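Side-chain contacts in protein GLB-12 (PDB 4BJA), which binds heme b as a globin and probably acts in redox signalling, perhaps also binding and carrying oxygen: residues E146-I149 against N150-E154; S186-T189 against D190-K194; I157-T161 against G162-L166; L56-L59 against D60-N63; R41-W44 against Q45-D48. The protein carries 1 engineered substitution. All blocks are in the same frame, centred on the assembly; numbering follows the deposited sequence.

Contact 1: residues E146-I149 against N150-E154; sequences EIVI and NVFIE. With HEM (protoporphyrin IX containing Fe), chain B.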
# COMPACT_ATOMS: atom_id res chain seq x y z
N GLU A 146 9.54 3.61 -10.25
CA GLU A 146 8.41 3.75 -11.12
C GLU A 146 8.84 3.77 -12.62
O GLU A 146 8.23 3.11 -13.46
CB GLU A 146 7.65 5.01 -10.73
CG GLU A 146 6.42 5.24 -11.58
CD GLU A 146 5.75 6.52 -11.17
OE1 GLU A 146 6.25 7.59 -11.57
OE2 GLU A 146 4.75 6.49 -10.42
N ILE A 147 9.92 4.48 -12.93
CA ILE A 147 10.38 4.59 -14.31
C ILE A 147 10.72 3.17 -14.84
O ILE A 147 10.30 2.76 -15.93
CB ILE A 147 11.61 5.51 -14.38
CG1 ILE A 147 11.16 6.98 -14.19
CG2 ILE A 147 12.37 5.30 -15.75
CD1 ILE A 147 12.24 7.98 -13.88
N VAL A 148 11.42 2.38 -14.03
CA VAL A 148 11.83 1.04 -14.47
C VAL A 148 10.62 0.15 -14.61
O VAL A 148 10.42 -0.56 -15.63
CB VAL A 148 12.84 0.44 -13.45
CG1 VAL A 148 13.07 -1.03 -13.71
CG2 VAL A 148 14.21 1.21 -13.55
N ILE A 149 9.80 0.09 -13.54
CA ILE A 149 8.68 -0.86 -13.56
C ILE A 149 7.65 -0.46 -14.61
O ILE A 149 7.06 -1.32 -15.22
CB ILE A 149 8.05 -1.06 -12.18
CG1 ILE A 149 9.10 -1.75 -11.34
CG2 ILE A 149 6.74 -1.88 -12.31
CD1 ILE A 149 9.29 -3.19 -11.67
N ASN A 150 7.51 0.84 -14.88
CA ASN A 150 6.58 1.23 -15.95
C ASN A 150 6.98 0.66 -17.32
O ASN A 150 6.10 0.34 -18.14
CB ASN A 150 6.46 2.74 -16.02
CG ASN A 150 5.52 3.28 -15.02
OD1 ASN A 150 4.82 2.51 -14.35
ND2 ASN A 150 5.43 4.60 -14.93
N VAL A 151 8.29 0.53 -17.57
CA VAL A 151 8.69 -0.09 -18.84
C VAL A 151 8.32 -1.56 -18.83
O VAL A 151 7.89 -2.11 -19.87
CB VAL A 151 10.18 0.18 -19.19
CG1 VAL A 151 10.53 -0.44 -20.60
CG2 VAL A 151 10.45 1.70 -19.17
N PHE A 152 8.46 -2.22 -17.66
CA PHE A 152 7.94 -3.56 -17.55
C PHE A 152 6.44 -3.66 -17.79
O PHE A 152 5.99 -4.58 -18.46
CB PHE A 152 8.37 -4.19 -16.22
CG PHE A 152 9.78 -4.67 -16.27
CD1 PHE A 152 10.07 -5.98 -16.73
CD2 PHE A 152 10.82 -3.80 -15.92
CE1 PHE A 152 11.40 -6.42 -16.80
CE2 PHE A 152 12.18 -4.22 -16.01
CZ PHE A 152 12.45 -5.53 -16.45
N ILE A 153 5.68 -2.73 -17.24
CA ILE A 153 4.23 -2.72 -17.49
C ILE A 153 3.94 -2.65 -19.00
O ILE A 153 3.06 -3.38 -19.53
CB ILE A 153 3.58 -1.57 -16.72
CG1 ILE A 153 3.58 -1.90 -15.21
CG2 ILE A 153 2.12 -1.36 -17.21
CD1 ILE A 153 3.21 -0.75 -14.30
N GLU A 154 4.67 -1.80 -19.72
CA GLU A 154 4.41 -1.64 -21.15
C GLU A 154 4.92 -2.81 -22.01
O GLU A 154 4.33 -3.16 -23.01
CB GLU A 154 5.11 -0.32 -21.62
CG GLU A 154 4.52 0.93 -21.01
CD GLU A 154 2.93 0.96 -21.03
OE1 GLU A 154 2.30 0.93 -22.12
OE2 GLU A 154 2.32 1.02 -19.94
CHA HEM B . 20.72 -4.11 -6.68
CHB HEM B . 16.13 -5.13 -7.81
CHC HEM B . 15.55 -0.67 -9.50
CHD HEM B . 20.29 0.06 -9.11
C1A HEM B . 19.53 -4.73 -6.79
C2A HEM B . 19.20 -6.04 -6.24
C3A HEM B . 17.93 -6.29 -6.58
C4A HEM B . 17.42 -5.17 -7.34
CMA HEM B . 17.07 -7.55 -6.26
CAA HEM B . 20.19 -6.92 -5.41
CBA HEM B . 19.67 -7.15 -3.99
CGA HEM B . 19.58 -5.84 -3.34
O1A HEM B . 20.58 -5.07 -3.41
O2A HEM B . 18.48 -5.57 -2.79
C1B HEM B . 15.59 -3.98 -8.30
C2B HEM B . 14.17 -3.77 -8.57
C3B HEM B . 14.02 -2.56 -9.02
C4B HEM B . 15.32 -1.94 -9.08
CMB HEM B . 13.07 -4.82 -8.33
CAB HEM B . 12.65 -1.93 -9.39
CBB HEM B . 12.61 -0.91 -10.21
C1C HEM B . 16.77 -0.08 -9.53
C2C HEM B . 17.04 1.25 -10.01
C3C HEM B . 18.34 1.46 -9.90
C4C HEM B . 18.95 0.26 -9.38
CMC HEM B . 15.96 2.23 -10.52
CAC HEM B . 19.04 2.77 -10.31
CBC HEM B . 20.18 3.06 -9.71
C1D HEM B . 20.84 -1.01 -8.51
C2D HEM B . 22.24 -1.25 -8.39
C3D HEM B . 22.37 -2.54 -7.63
C4D HEM B . 21.03 -2.96 -7.35
CMD HEM B . 23.42 -0.40 -8.91
CAD HEM B . 23.67 -3.27 -7.25
CBD HEM B . 23.83 -4.42 -8.26
CGD HEM B . 24.13 -3.99 -9.70
O1D HEM B . 24.65 -2.88 -9.95
O2D HEM B . 23.87 -4.80 -10.60
NA HEM B . 18.41 -4.22 -7.47
NB HEM B . 16.30 -2.82 -8.62
NC HEM B . 17.97 -0.65 -9.15
ND HEM B . 20.14 -2.05 -7.89
FE HEM B . 18.22 -2.46 -8.29
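The heme-lining middle of helix 144-160, the G helix of the globin fold by its place in the chain, brings Val148 beside Phe152, both pointing the same way. Val148 CG1 lies anti to the backbone N (chi1 168°), where it touches Phe152 CE2 at 4.0 Å. From the same position Val148 CG1 lies 3.5 Å from HEM CBB, a vinyl carbon. The other methyl, CG2, meets the heme methyl CMC, so both branches of this valine rest on porphyrin substituents. Ile149 adds its CG1 to the same vinyl group. Phe152 turns its edge to its own helix: Val148 O lies near the ring plane, 3.3 Å from Phe152 CD2, while also accepting a bond from Phe152 N and a weak one from Val151 N. The ring also stacks on Phe96 of helix 87-108.

One turn of helix also separates Glu146 and Asn150, which run alongside each other, carboxylate and amide planes only 10° apart. What touches is Asn150 ND2 against the methylene CG of Glu146, at 3.6 Å, and the amide carbon CG of Asn150 sits 3.1 Å from Glu146 O. With an alanine in place of Asn150 the amide beside Glu146 CG is gone, and the glutamate chain would probably be freer to turn. On the side packed against helix 185-214, Ile149 CG2 meets Ile153 CD1 at 4.2 Å.

Contact 2: residues S186-T189 against D190-K194; sequences SQIT and DVWKK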
# COMPACT_ATOMS: atom_id res chain seq x y z
N SER A 186 -7.46 -9.36 -20.59
CA SER A 186 -7.81 -8.30 -19.67
C SER A 186 -7.49 -8.67 -18.22
O SER A 186 -6.95 -7.84 -17.47
CB SER A 186 -9.29 -7.92 -19.83
OG SER A 186 -9.63 -7.02 -18.80
N GLN A 187 -7.80 -9.90 -17.83
CA GLN A 187 -7.46 -10.38 -16.50
C GLN A 187 -5.96 -10.32 -16.24
O GLN A 187 -5.54 -9.83 -15.20
CB GLN A 187 -7.87 -11.83 -16.33
CG GLN A 187 -9.28 -12.05 -15.94
CD GLN A 187 -9.66 -13.50 -16.16
OE1 GLN A 187 -8.80 -14.38 -16.15
NE2 GLN A 187 -10.95 -13.76 -16.36
N ILE A 188 -5.17 -10.85 -17.17
CA ILE A 188 -3.74 -10.95 -16.96
C ILE A 188 -3.16 -9.54 -16.87
O ILE A 188 -2.32 -9.24 -16.01
CB ILE A 188 -3.06 -11.73 -18.11
CG1 ILE A 188 -3.52 -13.20 -18.10
CG2 ILE A 188 -1.56 -11.73 -17.98
CD1 ILE A 188 -3.09 -13.94 -19.37
N THR A 189 -3.61 -8.67 -17.77
CA THR A 189 -3.14 -7.28 -17.76
C THR A 189 -3.46 -6.57 -16.43
O THR A 189 -2.58 -5.94 -15.84
CB THR A 189 -3.77 -6.51 -18.97
OG1 THR A 189 -3.38 -7.12 -20.21
CG2 THR A 189 -3.38 -5.05 -18.99
N ASP A 190 -4.71 -6.70 -15.95
CA ASP A 190 -5.12 -6.01 -14.74
C ASP A 190 -4.34 -6.56 -13.52
O ASP A 190 -3.89 -5.79 -12.68
CB ASP A 190 -6.65 -6.11 -14.54
CG ASP A 190 -7.47 -5.48 -15.70
OD1 ASP A 190 -6.92 -4.86 -16.63
OD2 ASP A 190 -8.71 -5.64 -15.68
N VAL A 191 -4.17 -7.88 -13.44
CA VAL A 191 -3.46 -8.47 -12.31
C VAL A 191 -2.00 -8.04 -12.28
O VAL A 191 -1.47 -7.68 -11.21
CB VAL A 191 -3.59 -10.02 -12.28
CG1 VAL A 191 -2.70 -10.58 -11.23
CG2 VAL A 191 -5.05 -10.42 -11.99
N TRP A 192 -1.34 -8.07 -13.45
CA TRP A 192 0.06 -7.70 -13.49
C TRP A 192 0.21 -6.22 -13.19
O TRP A 192 1.18 -5.80 -12.55
CB TRP A 192 0.71 -8.11 -14.86
CG TRP A 192 1.23 -9.49 -14.76
CD1 TRP A 192 0.58 -10.65 -15.08
CD2 TRP A 192 2.50 -9.89 -14.24
NE1 TRP A 192 1.37 -11.74 -14.82
CE2 TRP A 192 2.57 -11.30 -14.30
CE3 TRP A 192 3.61 -9.18 -13.76
CZ2 TRP A 192 3.70 -12.01 -13.88
CZ3 TRP A 192 4.73 -9.89 -13.35
CH2 TRP A 192 4.76 -11.30 -13.40
N LYS A 193 -0.73 -5.40 -13.65
CA LYS A 193 -0.66 -3.97 -13.27
C LYS A 193 -0.81 -3.77 -11.76
O LYS A 193 -0.07 -2.99 -11.19
CB LYS A 193 -1.65 -3.10 -14.05
CG LYS A 193 -1.21 -2.95 -15.52
CD LYS A 193 -2.20 -2.06 -16.28
CE LYS A 193 -1.79 -1.91 -17.75
NZ LYS A 193 -2.89 -1.21 -18.57
N LYS A 194 -1.77 -4.47 -11.13
CA LYS A 194 -1.91 -4.32 -9.66
C LYS A 194 -0.65 -4.77 -8.94
O LYS A 194 -0.18 -4.09 -8.03
CB LYS A 194 -3.11 -5.09 -9.14
CG LYS A 194 -4.41 -4.44 -9.58
CD LYS A 194 -5.62 -5.14 -8.89
CE LYS A 194 -5.65 -6.67 -9.08
NZ LYS A 194 -6.77 -7.34 -8.28
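Trp192 lies alongside Ile188 one turn earlier in helix 185-214, its CD1 3.8 Å from Ile188 CG2. Ile188 O sits in the indole plane at the ring edge, 3.4 Å from Trp192 CD1, and is itself the acceptor for Trp192 N at 3.0 Å. The other backbone donors here are paired in the same regular i to i+4 way: Asp190 N on Ser186 O, Val191 N on Gln187 O, and Lys193 N on Thr189 O. The indole N-H is satisfied outside the turn, by Thr43 OG1. Thr189 OG1 bonds back to Thr185 O; with OG1 of Thr189 beside its own backbone N (chi1 -60°), the methyl CG2 of Thr189 is left to meet the extended Lys193 chain, touching Lys193 CE at 3.7 Å. Lys194 turns elsewhere, its NZ forming a salt bridge with Asp36 and a hydrogen bond to Ala31 O. The Asp190 carboxylate is modelled in two positions, and its place beside Ser186 O is uncertain. The buried face of this turn is wedged between neighbours: Trp192 packs on Ile157 and Leu160 of helix 144-160 and on Met100 and Thr104 of helix 87-108, while Val191 rests on Leu40 of helix 34-46.

Contact 3: residues I157-T161 against G162-L166; sequences IPFLT and GEQEL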
# COMPACT_ATOMS: atom_id res chain seq x y z
N ILE A 157 4.07 -7.15 -20.08
CA ILE A 157 2.69 -7.65 -20.07
C ILE A 157 2.25 -8.26 -21.42
O ILE A 157 1.61 -9.31 -21.45
CB ILE A 157 1.69 -6.59 -19.53
CG1 ILE A 157 2.01 -6.37 -18.05
CG2 ILE A 157 0.20 -7.06 -19.79
CD1 ILE A 157 1.12 -5.35 -17.35
N PRO A 158 2.60 -7.64 -22.55
CA PRO A 158 2.26 -8.31 -23.81
C PRO A 158 2.90 -9.68 -24.02
O PRO A 158 2.28 -10.51 -24.71
CB PRO A 158 2.75 -7.31 -24.88
CG PRO A 158 2.60 -5.99 -24.23
CD PRO A 158 2.98 -6.23 -22.78
N PHE A 159 4.10 -9.95 -23.47
CA PHE A 159 4.64 -11.32 -23.48
C PHE A 159 3.77 -12.23 -22.59
O PHE A 159 3.47 -13.38 -22.97
CB PHE A 159 6.09 -11.36 -22.99
CG PHE A 159 7.07 -10.74 -23.93
CD1 PHE A 159 7.41 -11.40 -25.12
CD2 PHE A 159 7.68 -9.54 -23.64
CE1 PHE A 159 8.32 -10.83 -26.03
CE2 PHE A 159 8.60 -8.96 -24.56
CZ PHE A 159 8.91 -9.62 -25.73
N LEU A 160 3.37 -11.70 -21.43
CA LEU A 160 2.63 -12.51 -20.44
C LEU A 160 1.25 -12.88 -20.96
O LEU A 160 0.69 -13.92 -20.56
CB LEU A 160 2.47 -11.74 -19.13
CG LEU A 160 3.77 -11.63 -18.34
CD1 LEU A 160 3.64 -10.47 -17.29
CD2 LEU A 160 4.09 -12.95 -17.66
N THR A 161 0.67 -12.04 -21.82
CA THR A 161 -0.65 -12.31 -22.35
C THR A 161 -0.58 -13.17 -23.62
O THR A 161 -1.60 -13.69 -24.12
CB THR A 161 -1.40 -11.03 -22.72
OG1 THR A 161 -0.65 -10.30 -23.70
CG2 THR A 161 -1.67 -10.14 -21.48
N GLY A 162 0.64 -13.33 -24.14
CA GLY A 162 0.83 -14.03 -25.39
C GLY A 162 0.53 -13.13 -26.59
O GLY A 162 0.54 -13.61 -27.71
N GLU A 163 0.22 -11.88 -26.40
CA GLU A 163 -0.01 -10.96 -27.50
C GLU A 163 1.27 -10.68 -28.28
O GLU A 163 1.20 -10.32 -29.42
CB GLU A 163 -0.54 -9.65 -27.01
CG GLU A 163 -1.85 -9.62 -26.35
CD GLU A 163 -2.05 -8.31 -25.57
OE1 GLU A 163 -1.33 -8.01 -24.58
OE2 GLU A 163 -2.92 -7.55 -25.99
N GLN A 164 2.42 -10.87 -27.64
CA GLN A 164 3.76 -10.70 -28.23
C GLN A 164 4.64 -11.93 -27.97
O GLN A 164 4.46 -12.61 -26.96
CB GLN A 164 4.44 -9.45 -27.63
CG GLN A 164 5.22 -8.62 -28.63
CD GLN A 164 5.96 -7.44 -28.00
OE1 GLN A 164 7.18 -7.39 -28.03
NE2 GLN A 164 5.23 -6.47 -27.47
N GLU A 165 5.61 -12.21 -28.86
CA GLU A 165 6.47 -13.41 -28.74
C GLU A 165 7.98 -13.11 -28.85
O GLU A 165 8.37 -12.08 -29.38
CB GLU A 165 6.07 -14.44 -29.82
CG GLU A 165 4.73 -15.16 -29.55
CD GLU A 165 3.85 -15.31 -30.80
OE1 GLU A 165 3.75 -14.34 -31.60
OE2 GLU A 165 3.23 -16.39 -30.96
N LEU A 166 8.82 -14.04 -28.41
CA LEU A 166 10.25 -13.78 -28.30
C LEU A 166 11.12 -14.77 -29.08
O LEU A 166 12.03 -14.36 -29.83
CB LEU A 166 10.64 -13.76 -26.82
CG LEU A 166 11.90 -13.04 -26.31
CD1 LEU A 166 13.02 -14.04 -26.07
CD2 LEU A 166 12.32 -11.89 -27.21
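A Schellman motif at Gly162 ends helix 144-160; beside it Thr161 and Glu163 make the tightest part of the contact, although Glu163 is exposed to solvent. Thr161 OG1 sits in the crowded position between backbone N and carbonyl carbon (chi1 59°), which turns it toward the chain that follows. It donates to Glu163 OE1 over a short 2.5 Å, reaching that oxygen on its anti side and 25° out of the carboxylate plane, and Thr161 OG1 accepts from Glu163 N at 3.2 Å. One hydroxyl thus grips both the backbone and the side chain of the same glutamate and probably limits how the carboxylate can turn.

Gly162 makes the reversal possible with a positive phi of 81°; a side chain there would run into Thr161 O. Gly162 N bonds to Phe159 O at 3.1 Å, and Gln164 N reaches Pro158 O at 3.0 Å, each donor standing above the carbonyl plane and not in it. Ile157 and Leu160 face the interior.

Looser contacts follow where the chain runs extended past the helix end, with Glu165 and Leu166 exposed. Gln164 lays its amide against two residues: NE2 lies 3.7 Å from Pro158 CB, and OE1 approaches Phe159 CZ obliquely, the ring and amide planes 49° apart. Glu165 points its side chain away and gives the ring only backbone, its carbonyl group lying at the ring edge. Leu166, leaning on Ile53 and Leu56 of helix 50-65, closes the far end, where Leu166 CB comes 3.8 Å from Phe159 CE1.

Contact 4: residues L56-L59 against D60-N63; sequences LIFL and DIVN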
# COMPACT_ATOMS: atom_id res chain seq x y z
N LEU A 56 16.19 -7.79 -22.24
CA LEU A 56 15.76 -6.95 -23.40
C LEU A 56 15.08 -5.68 -22.90
O LEU A 56 15.25 -4.59 -23.45
CB LEU A 56 14.76 -7.73 -24.25
CG LEU A 56 15.44 -8.84 -25.05
CD1 LEU A 56 14.42 -9.56 -25.90
CD2 LEU A 56 16.55 -8.23 -25.93
N ILE A 57 14.27 -5.84 -21.84
CA ILE A 57 13.57 -4.69 -21.28
C ILE A 57 14.56 -3.72 -20.61
O ILE A 57 14.44 -2.50 -20.77
CB ILE A 57 12.39 -5.13 -20.37
CG1 ILE A 57 11.34 -5.87 -21.22
CG2 ILE A 57 11.75 -3.86 -19.62
CD1 ILE A 57 10.25 -6.58 -20.46
N PHE A 58 15.54 -4.22 -19.85
CA PHE A 58 16.55 -3.34 -19.30
C PHE A 58 17.37 -2.67 -20.40
O PHE A 58 17.77 -1.52 -20.24
CB PHE A 58 17.46 -4.06 -18.28
CG PHE A 58 16.94 -3.92 -16.90
CD1 PHE A 58 17.08 -2.72 -16.22
CD2 PHE A 58 16.21 -4.98 -16.31
CE1 PHE A 58 16.58 -2.56 -14.88
CE2 PHE A 58 15.70 -4.82 -15.00
CZ PHE A 58 15.89 -3.64 -14.30
N LEU A 59 17.61 -3.37 -21.51
CA LEU A 59 18.32 -2.70 -22.63
C LEU A 59 17.47 -1.52 -23.13
O LEU A 59 17.98 -0.41 -23.29
CB LEU A 59 18.64 -3.67 -23.75
CG LEU A 59 19.78 -4.67 -23.46
CD1 LEU A 59 19.86 -5.73 -24.55
CD2 LEU A 59 21.13 -3.97 -23.30
N ASP A 60 16.17 -1.73 -23.33
CA ASP A 60 15.30 -0.58 -23.67
C ASP A 60 15.32 0.54 -22.62
O ASP A 60 15.39 1.70 -22.94
CB ASP A 60 13.86 -1.04 -23.87
CG ASP A 60 13.68 -1.86 -25.11
OD1 ASP A 60 14.62 -1.99 -25.92
OD2 ASP A 60 12.55 -2.39 -25.30
N ILE A 61 15.24 0.20 -21.33
CA ILE A 61 15.27 1.21 -20.30
C ILE A 61 16.51 2.12 -20.38
O ILE A 61 16.39 3.36 -20.36
CB ILE A 61 15.26 0.55 -18.90
CG1 ILE A 61 13.84 -0.03 -18.65
CG2 ILE A 61 15.61 1.59 -17.81
CD1 ILE A 61 13.79 -0.98 -17.42
N VAL A 62 17.70 1.52 -20.44
CA VAL A 62 18.92 2.33 -20.39
C VAL A 62 19.24 2.98 -21.73
O VAL A 62 19.86 4.03 -21.77
CB VAL A 62 20.13 1.56 -19.84
CG1 VAL A 62 19.74 0.97 -18.46
CG2 VAL A 62 20.60 0.51 -20.79
N ASN A 63 18.81 2.38 -22.83
CA ASN A 63 19.18 2.98 -24.11
C ASN A 63 18.14 3.94 -24.64
O ASN A 63 18.51 4.92 -25.33
CB ASN A 63 19.41 1.90 -25.16
CG ASN A 63 20.71 1.19 -24.95
OD1 ASN A 63 21.79 1.73 -25.29
ND2 ASN A 63 20.63 -0.04 -24.45
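Leu59 O is gripped twice by Asn63: the backbone N and the side-chain ND2 each donate to it at 2.9 Å. The backbone N comes nearly along the C=O axis, while ND2 approaches from the side, tilted 33° from the carbonyl plane, with the oxygen close to the plane of its own amide. Folding CG beside the backbone N (chi1 -75°) is what curls the amide back onto that carbonyl, where the helix widens into a pi-type turn. A leucine in place of Asn63 would take away the second donor, and Leu59 O would probably be held by the backbone bond alone of this pair.

On another side of the helix, Ile61 CD1 lies over one face of the Phe58 ring in a CH-pi contact, 4.2 Å from the centroid and shifted toward the rim. The same methyl, Ile61 CD1, touches Ile57 CG2 at 4.2 Å, wedged between two side chains of the preceding turn. Asp60 has its carboxylate held from outside, OD2 by a salt bridge to Arg155 and OD1 by another to Arg80. This is the B helix of the globin fold, packed across helices 87-108 and 144-160, and its Phe58 ring meets His92, an axial ligand of the heme iron.

Contact 5: residues R41-W44 against Q45-D48; sequences RETW and QRLD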
# COMPACT_ATOMS: atom_id res chain seq x y z
N ARG A 41 1.91 -16.27 -10.91
CA ARG A 41 2.89 -17.32 -11.02
C ARG A 41 2.77 -18.11 -12.33
O ARG A 41 3.79 -18.35 -12.99
CB ARG A 41 2.85 -18.26 -9.80
CG ARG A 41 4.00 -19.24 -9.82
CD ARG A 41 5.35 -18.60 -9.83
NE ARG A 41 6.40 -19.63 -9.79
CZ ARG A 41 7.67 -19.40 -10.09
NH1 ARG A 41 8.06 -18.17 -10.44
NH2 ARG A 41 8.56 -20.40 -10.02
N GLU A 42 1.55 -18.51 -12.71
CA GLU A 42 1.38 -19.37 -13.91
C GLU A 42 1.76 -18.61 -15.18
O GLU A 42 2.44 -19.15 -16.03
CB GLU A 42 -0.03 -19.90 -14.00
CG GLU A 42 -0.37 -20.91 -12.89
CD GLU A 42 -1.64 -21.70 -13.17
OE1 GLU A 42 -2.56 -21.17 -13.83
OE2 GLU A 42 -1.75 -22.86 -12.70
N THR A 43 1.33 -17.34 -15.27
CA THR A 43 1.71 -16.54 -16.44
C THR A 43 3.23 -16.29 -16.54
O THR A 43 3.79 -16.33 -17.63
CB THR A 43 0.93 -15.24 -16.57
OG1 THR A 43 1.06 -14.51 -15.35
CG2 THR A 43 -0.56 -15.54 -16.83
N TRP A 44 3.90 -16.01 -15.42
CA TRP A 44 5.33 -15.86 -15.42
C TRP A 44 6.01 -17.16 -15.85
O TRP A 44 7.00 -17.14 -16.62
CB TRP A 44 5.79 -15.44 -14.03
CG TRP A 44 7.30 -15.37 -13.86
CD1 TRP A 44 8.11 -16.32 -13.28
CD2 TRP A 44 8.16 -14.28 -14.20
NE1 TRP A 44 9.41 -15.90 -13.28
CE2 TRP A 44 9.48 -14.65 -13.84
CE3 TRP A 44 7.94 -13.02 -14.81
CZ2 TRP A 44 10.59 -13.79 -14.02
CZ3 TRP A 44 9.04 -12.19 -15.01
CH2 TRP A 44 10.35 -12.56 -14.60
N GLN A 45 5.53 -18.30 -15.34
CA GLN A 45 6.10 -19.58 -15.72
C GLN A 45 5.92 -20.00 -17.19
O GLN A 45 6.72 -20.78 -17.70
CB GLN A 45 5.53 -20.67 -14.82
CG GLN A 45 6.15 -20.55 -13.46
CD GLN A 45 5.86 -21.78 -12.67
OE1 GLN A 45 4.70 -22.08 -12.41
NE2 GLN A 45 6.91 -22.50 -12.29
N ARG A 46 4.86 -19.50 -17.83
CA ARG A 46 4.57 -19.79 -19.25
C ARG A 46 5.67 -19.20 -20.13
O ARG A 46 5.93 -19.70 -21.24
CB ARG A 46 3.28 -19.11 -19.68
CG ARG A 46 1.95 -19.67 -19.28
CD ARG A 46 0.88 -18.65 -19.83
NE ARG A 46 -0.53 -18.73 -19.42
CZ ARG A 46 -1.12 -19.73 -18.74
NH1 ARG A 46 -0.44 -20.79 -18.34
NH2 ARG A 46 -2.42 -19.66 -18.47
N LEU A 47 6.31 -18.13 -19.65
CA LEU A 47 7.38 -17.49 -20.42
C LEU A 47 8.55 -18.44 -20.74
O LEU A 47 9.04 -19.17 -19.87
CB LEU A 47 7.92 -16.29 -19.67
CG LEU A 47 7.38 -14.85 -19.87
CD1 LEU A 47 6.02 -14.67 -20.57
CD2 LEU A 47 7.53 -14.06 -18.57
N ASP A 48 9.01 -18.40 -21.98
CA ASP A 48 10.26 -19.07 -22.29
C ASP A 48 11.37 -18.02 -22.22
O ASP A 48 11.22 -16.89 -22.74
CB ASP A 48 10.18 -19.80 -23.64
CG ASP A 48 9.10 -20.90 -23.65
OD1 ASP A 48 9.07 -21.74 -22.72
OD2 ASP A 48 8.28 -20.93 -24.59
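Arg41 lays one face of its guanidinium against Gln45, a turn later in helix 34-46, the A helix of the globin fold. The two flat groups are stacked with planes 20° apart: Gln45 CD lies 3.6 Å from Arg41 NE, and Gln45 NE2 lies 3.5 Å from Arg41 NH2. A bend at chi2 (59°) carries the guanidinium forward along the helix, over Gln45. The guanidinium is pinned beyond this overlap, NH2 by a salt bridge to Glu101 OE2 and NH1 by Thr104 OG1; Glu101 uses its other oxygen to take the Trp44 indole N-H, so one carboxylate ties both side chains to helix 87-108.

On the outer side Arg46 extends back over the backbone, its guanidinium face above the carbonyl carbon of Glu42 and its CG 3.3 Å from Glu42 O. The opposite charges nearby do not touch, Glu42 OE1 being 4.9 Å from Arg46 NH2, and OE1 bonds instead to Tyr183 OH. The helix then runs out: Leu47 N bonds to Trp44 O at 3.3 Å from well above the carbonyl plane. Here the Leu47 and Trp44 side chains cross at about a right angle, Leu47 CD2 lying 3.9 Å from Trp44 CE3.

Overall arrangement
Contact 1 is the one that reaches the heme, through Val148 and Ile149. Contact 4 backs it 11 Å away between centres, with Phe152 CZ 3.6 Å from Phe58 CE2, and the Phe58 side chain lies about 6 Å from the heme. Contact 3 carries on from contact 1 along helix 144-160, and its Leu166 CD2 touches Leu56 CD1 of contact 4 at 3.4 Å. Contacts 2, 3 and 5 cluster away from the annotated sites: Leu160 CD1 meets Trp192 CE2 at 3.3 Å, and Leu160 CD2 meets Leu47 CD2 at 3.7 Å. Contact 2 also touches contact 1, through Lys193 CE and Ile153 CG2 at 4.0 Å.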